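Local structure of D-aminoacid aminotransferase-like PLP-dependent enzyme (Haemophilus somnus, 3CEB) at residues K85-F90 against I185-A190; C120-I125 against D133-N138; F5-T10 against I68-H73. The protein probably acts as a pyridoxal phosphate-dependent lyase of the class IV aminotransferase family, perhaps on 4-amino-4-deoxychorismate. All blocks are in the same frame, centred on the assembly; numbering follows the deposited sequence. Where two conformers were deposited one is given.

Contact 1. Residues K85-F90 against I185-A190; sequences KVYRTF and IRLINA. With GOL (glycerol), chain G.
The contact is an apolar one at the protein surface, with Y87 and F90 of the linker between strands 75-82 and 90-94 laid against I185 and L187 of the edge strand 185-188. No hydrogen bond joins the two segments directly, and their nearest alpha carbons, R88 CA and R186 CA, stay 6.3 Å apart. What holds them is carbon against ring face. The methyl CD2 of L187 comes down over one face of Y87 and stands 3.8 Å from the ring centroid, 19° off the normal, a CH-pi contact. L187 carries CG between its backbone N and carbonyl carbon (chi1 83°), a crowded position that brings CG and CD2 to the tyrosine. Separately, L187 CB packs on F90 CE2 at 4.1 Å, the two side chains crossing at about a right angle. F90 makes a second CH-pi contact: the branch methyl CG2 of I185 sits over its face, 3.9 Å from the centroid and offset toward the rim. In this D-amino acid aminotransferase-like PLP-dependent fold the linker joins the antiparallel sheet that ends in strand 75-82 to the second half, which starts at strand 90-94; there strand 185-188 pairs with strand 138-143. Beyond the strand, A190 N bonds the phosphate of the pyridoxal lysine at position 103, so the segment runs straight into the cofactor site. A glycerol, probably from the crystallisation liquor, bridges the gap between the backbones. Y87 N donates to its O2 over 2.8 Å. The glycerol O3 donates to Y87 O and accepts from L187 N, the latter at 3.1 Å. R186 starts away from the linker, its CB passing the glycerol, and its NE makes a salt bridge with E184.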
# COMPACT_ATOMS: atom_id res chain seq x y z
N LYS A 85 -7.86 6.03 10.71
CA LYS A 85 -8.97 6.42 9.88
C LYS A 85 -9.83 5.21 9.60
O LYS A 85 -9.37 4.07 9.65
CB LYS A 85 -8.46 7.02 8.58
CG LYS A 85 -7.96 8.44 8.67
CD LYS A 85 -7.39 8.91 7.32
CE LYS A 85 -7.39 10.44 7.25
NZ LYS A 85 -6.76 10.96 6.02
N VAL A 86 -11.11 5.49 9.33
CA VAL A 86 -12.12 4.48 9.10
C VAL A 86 -12.55 4.51 7.63
O VAL A 86 -13.04 5.53 7.11
CB VAL A 86 -13.39 4.71 10.04
CG1 VAL A 86 -12.96 4.88 11.50
CG2 VAL A 86 -14.24 5.98 9.59
N TYR A 87 -12.37 3.39 6.94
CA TYR A 87 -12.87 3.31 5.58
C TYR A 87 -13.88 2.20 5.49
O TYR A 87 -13.50 1.04 5.57
CB TYR A 87 -11.75 3.04 4.58
CG TYR A 87 -10.65 4.07 4.62
CD1 TYR A 87 -9.57 3.93 5.46
CD2 TYR A 87 -10.68 5.19 3.80
CE1 TYR A 87 -8.55 4.89 5.50
CE2 TYR A 87 -9.65 6.15 3.83
CZ TYR A 87 -8.59 5.99 4.67
OH TYR A 87 -7.56 6.92 4.69
N ARG A 88 -15.15 2.54 5.26
CA ARG A 88 -16.23 1.55 5.22
C ARG A 88 -17.02 1.37 3.92
O ARG A 88 -17.64 0.35 3.72
CB ARG A 88 -17.23 1.89 6.33
CG ARG A 88 -16.76 1.37 7.66
CD ARG A 88 -17.32 2.19 8.73
NE ARG A 88 -17.04 1.61 10.05
CZ ARG A 88 -17.14 2.32 11.17
NH1 ARG A 88 -17.44 3.61 11.09
NH2 ARG A 88 -16.90 1.78 12.36
N THR A 89 -17.04 2.39 3.07
CA THR A 89 -17.82 2.35 1.84
C THR A 89 -16.88 2.64 0.73
O THR A 89 -15.94 3.41 0.90
CB THR A 89 -18.98 3.35 1.83
OG1 THR A 89 -18.46 4.65 2.09
CG2 THR A 89 -19.99 3.02 2.89
N PHE A 90 -17.12 1.96 -0.40
CA PHE A 90 -16.21 1.96 -1.57
C PHE A 90 -16.94 2.08 -2.90
O PHE A 90 -17.74 1.25 -3.23
CB PHE A 90 -15.38 0.67 -1.57
CG PHE A 90 -14.50 0.53 -0.36
CD1 PHE A 90 -14.99 0.04 0.81
CD2 PHE A 90 -13.18 0.90 -0.40
CE1 PHE A 90 -14.19 -0.07 1.91
CE2 PHE A 90 -12.39 0.78 0.69
CZ PHE A 90 -12.89 0.30 1.84
N ILE A 185 -16.44 -5.09 2.99
CA ILE A 185 -15.24 -4.65 2.29
C ILE A 185 -14.39 -3.78 3.19
O ILE A 185 -14.91 -2.94 3.92
CB ILE A 185 -15.58 -3.73 1.06
CG1 ILE A 185 -16.68 -4.35 0.18
CG2 ILE A 185 -14.29 -3.42 0.24
CD1 ILE A 185 -16.97 -3.58 -1.07
N ARG A 186 -13.08 -3.96 3.14
CA ARG A 186 -12.19 -3.09 3.90
C ARG A 186 -10.91 -2.84 3.17
O ARG A 186 -10.56 -3.56 2.23
CB ARG A 186 -11.84 -3.67 5.26
CG ARG A 186 -12.94 -3.53 6.26
CD ARG A 186 -12.40 -3.86 7.63
NE ARG A 186 -13.39 -4.53 8.46
CZ ARG A 186 -13.14 -5.02 9.68
NH1 ARG A 186 -11.91 -4.90 10.19
NH2 ARG A 186 -14.11 -5.64 10.38
N LEU A 187 -10.22 -1.79 3.57
CA LEU A 187 -8.92 -1.54 3.05
C LEU A 187 -7.75 -1.98 3.91
O LEU A 187 -7.83 -2.02 5.08
CB LEU A 187 -8.79 -0.12 2.52
CG LEU A 187 -8.50 1.11 3.35
CD1 LEU A 187 -7.22 1.05 4.04
CD2 LEU A 187 -8.50 2.22 2.43
N ILE A 188 -6.68 -2.38 3.28
CA ILE A 188 -5.44 -2.66 4.02
C ILE A 188 -4.26 -1.92 3.36
O ILE A 188 -4.17 -1.80 2.14
CB ILE A 188 -5.09 -4.17 4.09
CG1 ILE A 188 -5.02 -4.76 2.69
CG2 ILE A 188 -6.02 -4.97 4.98
CD1 ILE A 188 -4.41 -6.20 2.71
N ASN A 189 -3.38 -1.38 4.19
CA ASN A 189 -2.13 -0.86 3.66
C ASN A 189 -1.17 -0.68 4.83
O ASN A 189 -1.48 -1.12 5.96
CB ASN A 189 -2.31 0.43 2.82
CG ASN A 189 -2.88 1.59 3.63
OD1 ASN A 189 -2.89 1.57 4.87
ND2 ASN A 189 -3.34 2.60 2.93
N ALA A 190 -0.02 -0.07 4.56
CA ALA A 190 1.01 0.05 5.63
C ALA A 190 0.40 0.68 6.89
O ALA A 190 0.78 0.30 8.02
CB ALA A 190 2.24 0.82 5.15
C1 GOL G . -9.40 1.10 9.16
O1 GOL G . -8.25 0.31 9.34
C2 GOL G . -10.56 0.31 8.55
O2 GOL G . -11.65 1.23 8.54
C3 GOL G . -10.15 -0.29 7.16
O3 GOL G . -11.17 -0.32 6.15

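Contact 2. Residues C120-I125 against D133-N138; sequences CDEIMI and DCSIGN
E122 reaches with its carboxylate into the turn of 133-138. Its CG is anti to the backbone N (chi1 176°), and a bend at chi2 brings the carboxylate round to S135. S135 N donates to E122 OE2 over 2.8 Å, from above the carboxylate plane and 49° out of it. I123 N, next along the chain, gives a second bond to E122 OE2 at 2.9 Å from the opposite face, so one buried oxygen is gripped by two backbone N-H groups, which probably favours the charged form. The other oxygen, E122 OE1, lies 3.0 Å from S135 OG, a possible hydrogen bond, since the hydroxyl could turn to a different acceptor. I123 turns its carbonyl to the turn: I123 O meets C134 CA at 3.2 Å in a CA-H...O contact. M124, a selenomethionine, starts away from 133-138. I125 closes the row with the one backbone hydrogen bond between the two segments, I125 N to D133 O at 2.8 Å, and its CB and CG1 pack against that same oxygen. D133 turns its carboxylate to the cofactor site: its OD2 bonds N1 of the pyridoxal lysine at position 103, as an acidic residue does in this family, while L154 N bonds D133 OD1 and L155 N bonds D133 OD2. Helix 108-114 lies over E122, I123, I125 and S135, while strands 138-143 and 185-188 take the C134 and M124 side chains.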
# COMPACT_ATOMS: atom_id res chain seq x y z
N CYS A 120 -18.94 7.95 -1.01
CA CYS A 120 -18.15 6.91 -0.40
C CYS A 120 -16.84 7.34 0.24
O CYS A 120 -16.29 8.39 -0.08
CB CYS A 120 -17.78 5.86 -1.41
SG CYS A 120 -19.24 5.14 -2.06
N ASP A 121 -16.31 6.47 1.09
CA ASP A 121 -15.08 6.77 1.79
C ASP A 121 -13.87 6.58 0.90
O ASP A 121 -12.78 7.02 1.24
CB ASP A 121 -14.87 5.85 2.96
CG ASP A 121 -15.86 6.03 4.02
OD1 ASP A 121 -16.32 7.16 4.22
OD2 ASP A 121 -16.13 5.02 4.70
N GLU A 122 -14.02 5.88 -0.20
CA GLU A 122 -12.88 5.58 -1.03
C GLU A 122 -13.38 4.84 -2.28
O GLU A 122 -14.60 4.77 -2.53
CB GLU A 122 -11.86 4.88 -0.12
CG GLU A 122 -10.57 4.34 -0.64
CD GLU A 122 -9.68 5.22 -1.47
OE1 GLU A 122 -8.87 6.03 -0.98
OE2 GLU A 122 -9.67 4.93 -2.65
N ILE A 123 -12.47 4.34 -3.11
CA ILE A 123 -12.92 3.75 -4.37
C ILE A 123 -12.47 2.31 -4.46
O ILE A 123 -11.73 1.83 -3.60
CB ILE A 123 -12.45 4.51 -5.65
CG1 ILE A 123 -10.92 4.51 -5.79
CG2 ILE A 123 -12.99 5.91 -5.65
CD1 ILE A 123 -10.36 5.22 -7.02
N MSE A 124 -12.91 1.66 -5.51
CA MSE A 124 -12.60 0.28 -5.75
C MSE A 124 -12.39 0.14 -7.25
O MSE A 124 -13.32 0.29 -8.03
CB MSE A 124 -13.76 -0.56 -5.23
CG MSE A 124 -13.64 -2.02 -5.51
SE MSE A 124 -14.99 -3.06 -4.60
CE MSE A 124 -14.10 -3.08 -2.90
N ILE A 125 -11.15 -0.05 -7.66
CA ILE A 125 -10.80 -0.01 -9.08
C ILE A 125 -11.05 -1.35 -9.77
O ILE A 125 -10.42 -2.38 -9.46
CB ILE A 125 -9.35 0.42 -9.27
CG1 ILE A 125 -9.12 1.83 -8.68
CG2 ILE A 125 -9.01 0.42 -10.76
CD1 ILE A 125 -7.70 2.18 -8.45
N ASP A 133 -7.48 -2.67 -6.58
CA ASP A 133 -7.14 -1.92 -5.39
C ASP A 133 -8.08 -0.73 -5.15
O ASP A 133 -8.85 -0.35 -6.04
CB ASP A 133 -5.73 -1.34 -5.55
CG ASP A 133 -4.62 -2.40 -5.75
OD1 ASP A 133 -4.87 -3.61 -5.95
OD2 ASP A 133 -3.44 -1.98 -5.71
N CYS A 134 -7.99 -0.12 -3.95
CA CYS A 134 -8.55 1.22 -3.75
C CYS A 134 -7.39 2.19 -4.08
O CYS A 134 -6.33 1.75 -4.49
CB CYS A 134 -9.13 1.46 -2.36
SG CYS A 134 -7.98 1.44 -1.01
N SER A 135 -7.60 3.51 -3.94
CA SER A 135 -6.59 4.47 -4.41
C SER A 135 -5.37 4.46 -3.54
O SER A 135 -4.29 4.76 -4.02
CB SER A 135 -7.10 5.91 -4.46
OG SER A 135 -6.95 6.53 -3.20
N ILE A 136 -5.53 4.10 -2.26
CA ILE A 136 -4.38 4.15 -1.31
C ILE A 136 -3.97 2.78 -0.76
O ILE A 136 -3.04 2.69 0.02
CB ILE A 136 -4.61 5.09 -0.10
CG1 ILE A 136 -5.72 4.53 0.78
CG2 ILE A 136 -4.90 6.53 -0.53
CD1 ILE A 136 -6.08 5.45 2.00
N GLY A 137 -4.65 1.70 -1.13
CA GLY A 137 -4.30 0.40 -0.56
C GLY A 137 -4.92 -0.75 -1.30
O GLY A 137 -5.57 -0.57 -2.35
N ASN A 138 -4.68 -1.95 -0.78
CA ASN A 138 -5.33 -3.11 -1.32
C ASN A 138 -6.71 -3.30 -0.65
O ASN A 138 -7.07 -2.61 0.30
CB ASN A 138 -4.45 -4.36 -1.13
CG ASN A 138 -3.13 -4.27 -1.86
OD1 ASN A 138 -2.06 -4.30 -1.23
ND2 ASN A 138 -3.18 -4.15 -3.19

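Contact 3. Residues F5-T10 against I68-H73; sequences FPLFET and IDYNHH. With SO4 (sulfate ion), chain B.
Y70 folds its ring back over the neighbouring strand instead of out from its own, and lies across L7. Its CG is set between the backbone N and the carbonyl carbon (chi1 59°), which turns the ring toward strand 7-14, and L7 CB sits over one face, 3.9 Å from the centroid, as a CH-pi contact. L7 CD1 adds to this from the far end of the leucine, against the CE2 side of the ring. At the ring's edge the hydroxyl is drawn into a small water site: Y70 OH donates to a water at 2.5 Å, and that water in turn donates to F8 O and to E9 OE2, the latter at 2.7 Å. E9 also has a salt bridge to R27 and a bond to H24, so its carboxylate is well held. Beneath these side chains the two backbones run antiparallel, with axes 4.6 Å apart at closest. Y70 N bonds L7 O, and E9 and I68 exchange a pair of N-to-O bonds, each 2.9 Å. F8 and D69 form the non-hydrogen-bonded pair between them, with their side chains on the other face from those of L7, Y70, E9 and I68. Past this ladder F5 lays its ring beside N71: F5 CE1 to N71 ND2 is 3.3 Å, with ring and amide planes 17° apart. N71 ND2 donates to Q4 O, which holds the amide beside the ring, while N71 OD1 accepts from H73 N as an Asx turn. A sulfate, probably from the crystallisation liquor, takes bonds from H72 N and H72 ND1. Y70 packs on S31 and L32 and meets Y28 edge-to-face; helix 21-35 thus covers the face carrying L7 and Y70 in the antiparallel sheet of the N-terminal half of this aminotransferase-like fold.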
# COMPACT_ATOMS: atom_id res chain seq x y z
N PHE A 5 12.29 11.98 -7.47
CA PHE A 5 12.07 10.75 -6.77
C PHE A 5 10.76 10.15 -7.23
O PHE A 5 9.69 10.56 -6.81
CB PHE A 5 11.99 11.05 -5.29
CG PHE A 5 13.21 11.71 -4.77
CD1 PHE A 5 14.38 10.98 -4.59
CD2 PHE A 5 13.21 13.05 -4.44
CE1 PHE A 5 15.49 11.59 -4.14
CE2 PHE A 5 14.34 13.66 -3.99
CZ PHE A 5 15.47 12.93 -3.82
N PRO A 6 10.83 9.14 -8.09
CA PRO A 6 9.61 8.64 -8.71
C PRO A 6 8.97 7.44 -8.05
O PRO A 6 7.95 6.95 -8.51
CB PRO A 6 10.12 8.23 -10.07
CG PRO A 6 11.49 7.71 -9.76
CD PRO A 6 12.04 8.60 -8.70
N LEU A 7 9.56 6.98 -6.97
CA LEU A 7 9.00 5.88 -6.20
C LEU A 7 9.02 6.23 -4.69
O LEU A 7 9.78 7.08 -4.24
CB LEU A 7 9.86 4.63 -6.42
CG LEU A 7 9.98 4.07 -7.83
CD1 LEU A 7 11.13 3.07 -7.95
CD2 LEU A 7 8.69 3.44 -8.22
N PHE A 8 8.20 5.54 -3.90
CA PHE A 8 8.25 5.69 -2.43
C PHE A 8 7.75 4.48 -1.64
O PHE A 8 7.17 3.54 -2.20
CB PHE A 8 7.50 6.92 -1.99
CG PHE A 8 6.01 6.84 -2.16
CD1 PHE A 8 5.44 7.02 -3.38
CD2 PHE A 8 5.18 6.65 -1.06
CE1 PHE A 8 4.05 7.00 -3.52
CE2 PHE A 8 3.79 6.62 -1.20
CZ PHE A 8 3.24 6.78 -2.41
N GLU A 9 8.02 4.53 -0.33
CA GLU A 9 7.57 3.52 0.62
C GLU A 9 6.95 4.28 1.80
O GLU A 9 7.43 5.35 2.18
CB GLU A 9 8.75 2.67 1.10
CG GLU A 9 9.25 1.65 0.06
CD GLU A 9 8.28 0.48 -0.16
OE1 GLU A 9 7.57 0.12 0.81
OE2 GLU A 9 8.20 -0.06 -1.30
N THR A 10 5.87 3.77 2.36
CA THR A 10 5.25 4.38 3.52
C THR A 10 5.32 3.38 4.65
O THR A 10 4.76 2.29 4.56
CB THR A 10 3.80 4.74 3.22
OG1 THR A 10 3.79 5.60 2.09
CG2 THR A 10 3.13 5.46 4.36
N ILE A 68 9.45 7.33 2.68
CA ILE A 68 10.74 7.43 2.07
C ILE A 68 10.57 7.49 0.57
O ILE A 68 10.19 6.50 -0.04
CB ILE A 68 11.66 6.26 2.42
CG1 ILE A 68 11.89 6.18 3.94
CG2 ILE A 68 13.01 6.45 1.68
CD1 ILE A 68 12.70 4.93 4.40
N ASP A 69 10.82 8.66 -0.03
CA ASP A 69 10.80 8.76 -1.46
C ASP A 69 12.23 8.47 -1.94
O ASP A 69 13.19 8.92 -1.32
CB ASP A 69 10.39 10.16 -1.91
CG ASP A 69 8.91 10.44 -1.73
OD1 ASP A 69 8.44 10.66 -0.60
OD2 ASP A 69 8.21 10.49 -2.77
N TYR A 70 12.40 7.72 -3.02
CA TYR A 70 13.75 7.43 -3.49
C TYR A 70 13.90 7.41 -5.00
O TYR A 70 12.90 7.38 -5.73
CB TYR A 70 14.22 6.10 -2.94
CG TYR A 70 13.34 4.95 -3.33
CD1 TYR A 70 12.17 4.69 -2.66
CD2 TYR A 70 13.68 4.12 -4.37
CE1 TYR A 70 11.34 3.61 -3.04
CE2 TYR A 70 12.87 3.04 -4.76
CZ TYR A 70 11.71 2.78 -4.10
OH TYR A 70 10.93 1.70 -4.51
N ASN A 71 15.16 7.46 -5.43
CA ASN A 71 15.52 7.15 -6.79
C ASN A 71 16.65 6.18 -6.78
O ASN A 71 16.83 5.45 -5.81
CB ASN A 71 15.87 8.36 -7.63
CG ASN A 71 16.84 9.27 -6.98
OD1 ASN A 71 17.84 8.86 -6.43
ND2 ASN A 71 16.55 10.53 -7.06
N HIS A 72 17.44 6.13 -7.85
CA HIS A 72 18.54 5.11 -7.88
C HIS A 72 19.71 5.41 -6.96
O HIS A 72 20.53 4.54 -6.72
CB HIS A 72 19.06 4.83 -9.30
CG HIS A 72 20.20 5.71 -9.73
ND1 HIS A 72 20.00 6.91 -10.37
CD2 HIS A 72 21.54 5.52 -9.71
CE1 HIS A 72 21.17 7.44 -10.68
NE2 HIS A 72 22.12 6.61 -10.31
N HIS A 73 19.79 6.61 -6.40
CA HIS A 73 20.96 6.89 -5.57
C HIS A 73 20.76 7.75 -4.33
O HIS A 73 21.70 8.04 -3.63
CB HIS A 73 22.01 7.57 -6.43
CG HIS A 73 21.67 9.00 -6.69
ND1 HIS A 73 22.31 10.04 -6.04
CD2 HIS A 73 20.70 9.55 -7.45
CE1 HIS A 73 21.77 11.18 -6.43
NE2 HIS A 73 20.79 10.91 -7.28
S SO4 B . 16.70 8.61 -11.19
O1 SO4 B . 17.65 7.77 -10.42
O2 SO4 B . 16.81 8.35 -12.60
O3 SO4 B . 15.29 8.38 -10.90
O4 SO4 B . 17.05 9.97 -10.85
O HOH W 1 8.51 12.05 -4.82
O HOH W 2 8.62 1.43 -3.47

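In the fold
Along the chain contact 3 closes first; contact 2 then falls inside the loop that contact 1 closes. Contacts 1 and 2 are neighbours with centres about 8 Å apart, joined by R88 N to D121 OD2 and N189 ND2 to I136 O, and both border strand 138-143. Contact 3 lies across the centre of the chain, about 25 Å from contact 1 and 22 Å from contact 2 between centres, in the sheet of strands 7-14 and 63-70; it meets contact 1 where A190 CB packs on T10 O. Contacts 1 and 2 reach the cofactor directly, whereas contact 3 only borders it through S105, consistent with a cofactor held between the two halves.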